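Local coordinates for glycosyl hydrolase family 10 (Bacteroides intestinalis DSM 17393, PDB 4QPW), which binds xylo-oligosaccharide chains through the carbohydrate-binding module described here, one part of a longer enzyme that probably hydrolyses O-glycosidic bonds, at residues Q50-F53 with I54-H57; G89-S92 with G93-E96. One frame throughout, in Å; residues are numbered along the deposited sequence.

Contact 1: Q50-F53 with I54-H57; sequences QNHF and IQYH. With XYP (beta-D-xylopyranose), chain B; XYP (beta-D-xylopyranose), chain C.
Gln55 leans back over the carbonyl of His52 where a short 3-10 segment, Asn51 to Phe53, runs into strand 54-57 of this β-sandwich carbohydrate-binding module. Its CB lies 3.5 Å from His52 O, CG comes slightly closer to the same oxygen, and CD is still 3.5 Å from His52 O. With CG between the backbone N and the carbonyl carbon (chi1 64°) and the chain extended beyond, the amide stands off the strand at the glycan. There the two ends of the amide each take a different sugar: OE1 accepts from O2 of the chain B xylose at 2.6 Å, while NE2 donates to O4 of the chain C xylose at 3.1 Å. Weak bonds to Gln124 and Glu20, also pocket residues, help fix the amide's rotation. The His52 ring adds a flat surface. C4 of the chain B xylose sits 3.8 Å above its plane, over the centre, and Phe53 CD1 backs the opposite face near the rim. In the backbone, Ile54 N makes a weak, long bond to Asn51 O. Finally, a water lies within hydrogen-bonding distance of His52 O and accepts from Gln55 NE2 at 3.1 Å.

Contact 2: G89-S92 with G93-E96; sequences GPWS and GRAE. With XYP (beta-D-xylopyranose), chain D; XYP (beta-D-xylopyranose), chain C.
The Trp91 indole carries the chain D xylose on one face, with C4 of the sugar 3.7 Å above the plane and over the ring centre, a CH-pi platform of the kind common in carbohydrate-binding modules. C5 of the chain C xylose approaches obliquely, 3.6 Å from Trp91 CZ3, so the one side chain touches two consecutive sugars. The Arg94 guanidinium runs beside the indole, the two planes 73° apart. Pro90 O lies over one guanidinium face, and Gly89 O and Trp91 CE3 meet its edge, CE3 at 3.3 Å from Arg94 NH2. An alanine in place of Trp91 is likely to strip the chain D xylose of its stacking surface and leave the arginine without the ring that flanks it. Arg94 reaches this position with its chain extended from CG to NE, passing CG within 3.4 Å of Pro90 O; NE then makes a weak bond to Gly89 O, while the stronger polar partner of the guanidinium is His120, bonded to NH2. The backbone that carries these groups folds into a type I beta turn from Pro90 to Gly93, closed by a hydrogen bond from Gly93 N to Pro90 O at 3.2 Å. Gly89 precedes it with backbone angles that would jam a side chain, and a CB there would also run into Gly93 O. The turn joins strand 82-89 to strand 95-101, one of the two outermost strands of the five-stranded sheet, while Trp91 and Arg94 both reach Met122 on strand 120-124, the other neighbour of strand 82-89.

In the fold
From the N terminus, strand 3-9 lies in the seven-stranded sheet and 19-21 in the five-stranded one; after 39-44, again in the larger sheet, the chain crosses back to the smaller through the loop that contact 1 ends. Strand 69-78 returns to the larger sheet before 82-89 comes back, and contact 2 closes the hairpin between 82-89 and 95-101. The contacts therefore lie in series, neither nested nor crossed, with centres about 15 Å apart. Strand 120-124, inserted between 54-57 and 82-89, brings them onto the same sheet. They meet directly where His57 NE2 packs 3.4 Å from Trp91 CZ2, and the chain C xylose touches both, so the glycan extends from one to the other.

Contact 1: Q50-F53 with I54-H57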
loop_
_atom_site.group_PDB
_atom_site.type_symbol
_atom_site.label_atom_id
_atom_site.label_comp_id
_atom_site.label_asym_id
_atom_site.label_seq_id
_atom_site.Cartn_x
_atom_site.Cartn_y
_atom_site.Cartn_z
ATOM N N GLN A 50 2.601 12.636 12.177
ATOM C CA GLN A 50 3.354 11.392 12.085
ATOM C C GLN A 50 2.928 10.653 10.806
ATOM O O GLN A 50 1.749 10.597 10.472
ATOM C CB GLN A 50 3.151 10.487 13.301
ATOM C CG GLN A 50 3.337 11.217 14.669
ATOM C CD GLN A 50 3.865 10.341 15.788
ATOM O OE1 GLN A 50 4.701 9.435 15.582
ATOM N NE2 GLN A 50 3.324 10.565 17.008
ATOM N N ASN A 51 3.863 9.928 10.228
ATOM C CA ASN A 51 3.496 9.162 9.004
ATOM C C ASN A 51 2.477 8.087 9.307
ATOM O O ASN A 51 1.625 7.852 8.405
ATOM C CB ASN A 51 4.748 8.671 8.333
ATOM C CG ASN A 51 4.552 8.448 6.818
ATOM O OD1 ASN A 51 4.188 9.286 6.007
ATOM N ND2 ASN A 51 4.766 7.167 6.458
ATOM N N HIS A 52 2.469 7.432 10.424
ATOM C CA HIS A 52 1.487 6.387 10.651
ATOM C C HIS A 52 0.121 6.915 10.956
ATOM O O HIS A 52 -0.787 6.082 11.065
ATOM C CB HIS A 52 1.931 5.430 11.742
ATOM C CG HIS A 52 1.864 5.958 13.167
ATOM N ND1 HIS A 52 0.821 5.757 14.045
ATOM C CD2 HIS A 52 2.762 6.716 13.798
ATOM C CE1 HIS A 52 1.101 6.395 15.207
ATOM N NE2 HIS A 52 2.281 6.941 15.068
ATOM N N PHE A 53 -0.055 8.236 11.086
ATOM C CA PHE A 53 -1.385 8.727 11.326
ATOM C C PHE A 53 -2.304 8.635 10.137
ATOM O O PHE A 53 -3.497 8.876 10.253
ATOM C CB PHE A 53 -1.257 10.219 11.742
ATOM C CG PHE A 53 -0.952 10.431 13.218
ATOM C CD1 PHE A 53 -0.524 9.517 14.010
ATOM C CD2 PHE A 53 -1.173 11.724 13.747
ATOM C CE1 PHE A 53 -0.253 9.778 15.417
ATOM C CE2 PHE A 53 -0.863 11.991 15.117
ATOM C CZ PHE A 53 -0.450 11.065 15.927
ATOM N N ILE A 54 -1.788 8.289 8.908
ATOM C CA ILE A 54 -2.657 7.882 7.786
ATOM C C ILE A 54 -2.142 6.513 7.363
ATOM O O ILE A 54 -1.046 6.438 6.737
ATOM C CB ILE A 54 -2.678 8.854 6.691
ATOM C CG1 ILE A 54 -3.117 10.258 7.181
ATOM C CG2 ILE A 54 -3.615 8.359 5.588
ATOM C CD1 ILE A 54 -3.083 11.319 6.128
ATOM N N GLN A 55 -2.811 5.465 7.814
ATOM C CA GLN A 55 -2.329 4.062 7.575
ATOM C C GLN A 55 -3.458 3.207 7.128
ATOM O O GLN A 55 -4.634 3.413 7.508
ATOM C CB GLN A 55 -1.623 3.516 8.811
ATOM C CG GLN A 55 -2.530 3.373 10.032
ATOM C CD GLN A 55 -1.827 2.774 11.218
ATOM O OE1 GLN A 55 -0.881 1.992 11.095
ATOM N NE2 GLN A 55 -2.254 3.176 12.426
ATOM N N TYR A 56 -3.148 2.237 6.242
ATOM C CA TYR A 56 -4.197 1.505 5.566
ATOM C C TYR A 56 -3.606 0.223 5.020
ATOM O O TYR A 56 -2.480 0.213 4.508
ATOM C CB TYR A 56 -4.836 2.382 4.458
ATOM C CG TYR A 56 -3.898 3.188 3.615
ATOM C CD1 TYR A 56 -3.424 4.450 4.064
ATOM C CD2 TYR A 56 -3.405 2.760 2.399
ATOM C CE1 TYR A 56 -2.482 5.164 3.401
ATOM C CE2 TYR A 56 -2.519 3.473 1.692
ATOM C CZ TYR A 56 -2.015 4.684 2.172
ATOM O OH TYR A 56 -1.125 5.414 1.412
ATOM N N HIS A 57 -4.399 -0.826 5.050
ATOM C CA HIS A 57 -3.974 -2.061 4.352
ATOM C C HIS A 57 -4.315 -1.901 2.908
ATOM O O HIS A 57 -5.435 -1.500 2.512
ATOM C CB HIS A 57 -4.723 -3.275 4.888
ATOM C CG HIS A 57 -4.383 -3.631 6.308
ATOM N ND1 HIS A 57 -5.024 -4.692 6.928
ATOM C CD2 HIS A 57 -3.507 -3.086 7.202
ATOM C CE1 HIS A 57 -4.562 -4.771 8.172
ATOM N NE2 HIS A 57 -3.666 -3.822 8.374
HETATM C C1 XYP B . 0.380 1.454 14.959
HETATM C C2 XYP B . 1.114 1.793 13.692
HETATM C C3 XYP B . 2.619 1.828 13.908
HETATM C C4 XYP B . 2.918 2.787 15.088
HETATM C C5 XYP B . 2.063 2.425 16.244
HETATM O O2 XYP B . 0.842 0.809 12.693
HETATM O O3 XYP B . 3.268 2.269 12.680
HETATM O O4 XYP B . 4.322 2.675 15.359
HETATM O O5 XYP B . 0.685 2.513 15.946
HETATM C C1 XYP C . -3.737 -1.359 15.450
HETATM C C2 XYP C . -4.203 0.034 15.950
HETATM C C3 XYP C . -3.240 1.025 15.336
HETATM C C4 XYP C . -1.808 0.659 15.507
HETATM C C5 XYP C . -1.545 -0.752 15.015
HETATM O O2 XYP C . -5.550 0.330 15.615
HETATM O O3 XYP C . -3.466 2.368 15.868
HETATM O O4 XYP C . -0.989 1.549 14.717
HETATM O O5 XYP C . -2.417 -1.669 15.713
HETATM O O HOH W 1 -3.472 6.027 12.042
#

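Contact 2: G89-S92 with G93-E96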
loop_
_atom_site.group_PDB
_atom_site.type_symbol
_atom_site.label_atom_id
_atom_site.label_comp_id
_atom_site.label_asym_id
_atom_site.label_seq_id
_atom_site.Cartn_x
_atom_site.Cartn_y
_atom_site.Cartn_z
ATOM N N GLY A 89 3.441 -8.275 6.277
ATOM C CA GLY A 89 3.400 -9.224 7.403
ATOM C C GLY A 89 2.229 -8.934 8.294
ATOM O O GLY A 89 1.455 -8.026 8.092
ATOM N N PRO A 90 2.077 -9.780 9.346
ATOM C CA PRO A 90 1.046 -9.630 10.319
ATOM C C PRO A 90 1.347 -8.446 11.285
ATOM O O PRO A 90 2.351 -7.838 11.237
ATOM C CB PRO A 90 1.022 -11.001 11.005
ATOM C CG PRO A 90 2.489 -11.399 10.977
ATOM C CD PRO A 90 2.986 -10.916 9.636
ATOM N N TRP A 91 0.364 -8.239 12.183
ATOM C CA TRP A 91 0.496 -7.153 13.144
ATOM C C TRP A 91 1.766 -7.308 14.071
ATOM O O TRP A 91 2.325 -6.312 14.463
ATOM C CB TRP A 91 -0.756 -7.075 14.053
ATOM C CG TRP A 91 -1.999 -6.679 13.317
ATOM C CD1 TRP A 91 -3.043 -7.449 12.997
ATOM C CD2 TRP A 91 -2.307 -5.366 12.881
ATOM N NE1 TRP A 91 -3.966 -6.681 12.292
ATOM C CE2 TRP A 91 -3.558 -5.427 12.226
ATOM C CE3 TRP A 91 -1.674 -4.173 12.980
ATOM C CZ2 TRP A 91 -4.213 -4.284 11.696
ATOM C CZ3 TRP A 91 -2.305 -3.058 12.339
ATOM C CH2 TRP A 91 -3.568 -3.188 11.723
ATOM N N SER A 92 2.216 -8.521 14.248
ATOM C CA SER A 92 3.404 -8.702 15.121
ATOM C C SER A 92 4.655 -8.241 14.541
ATOM O O SER A 92 5.642 -7.951 15.307
ATOM C CB SER A 92 3.499 -10.194 15.475
ATOM O OG SER A 92 3.757 -11.023 14.450
ATOM N N GLY A 93 4.839 -8.215 13.211
ATOM C CA GLY A 93 6.105 -7.914 12.655
ATOM C C GLY A 93 6.078 -8.094 11.119
ATOM O O GLY A 93 5.446 -9.035 10.646
ATOM N N ARG A 94 6.823 -7.279 10.446
ATOM C CA ARG A 94 6.752 -7.216 8.919
ATOM C C ARG A 94 8.078 -7.044 8.316
ATOM O O ARG A 94 9.021 -6.467 8.930
ATOM C CB ARG A 94 5.763 -6.084 8.513
ATOM C CG ARG A 94 4.448 -6.090 9.222
ATOM C CD ARG A 94 3.413 -5.232 8.496
ATOM N NE ARG A 94 2.139 -5.081 9.211
ATOM C CZ ARG A 94 1.953 -4.198 10.221
ATOM N NH1 ARG A 94 2.910 -3.392 10.580
ATOM N NH2 ARG A 94 0.813 -4.170 10.826
ATOM N N ALA A 95 8.180 -7.333 6.991
ATOM C CA ALA A 95 9.294 -6.938 6.167
ATOM C C ALA A 95 9.025 -5.528 5.674
ATOM O O ALA A 95 8.023 -5.290 4.938
ATOM C CB ALA A 95 9.436 -7.912 5.025
ATOM N N GLU A 96 9.844 -4.555 5.966
ATOM C CA GLU A 96 9.617 -3.142 5.753
ATOM C C GLU A 96 10.354 -2.522 4.640
ATOM O O GLU A 96 11.554 -2.870 4.377
ATOM C CB GLU A 96 9.939 -2.389 7.082
ATOM C CG GLU A 96 9.050 -2.764 8.248
ATOM C CD GLU A 96 9.582 -2.161 9.571
ATOM O OE1 GLU A 96 9.766 -0.946 9.564
ATOM O OE2 GLU A 96 9.866 -2.892 10.566
HETATM O O1 XYP D . -6.601 -7.194 14.916
HETATM C C1 XYP D . -6.247 -5.975 15.512
HETATM C C2 XYP D . -4.832 -6.042 16.094
HETATM C C3 XYP D . -4.543 -4.679 16.677
HETATM C C4 XYP D . -4.659 -3.671 15.537
HETATM C C5 XYP D . -6.073 -3.619 15.078
HETATM O O2 XYP D . -4.583 -7.025 17.140
HETATM O O3 XYP D . -3.207 -4.589 17.134
HETATM O O4 XYP D . -4.596 -2.265 16.137
HETATM O O5 XYP D . -6.339 -4.978 14.498
HETATM C C1 XYP C . -3.737 -1.359 15.450
HETATM C C2 XYP C . -4.203 0.034 15.950
HETATM C C3 XYP C . -3.240 1.025 15.336
HETATM C C4 XYP C . -1.808 0.659 15.507
HETATM C C5 XYP C . -1.545 -0.752 15.015
HETATM O O2 XYP C . -5.550 0.330 15.615
HETATM O O3 XYP C . -3.466 2.368 15.868
HETATM O O4 XYP C . -0.989 1.549 14.717
HETATM O O5 XYP C . -2.417 -1.669 15.713
#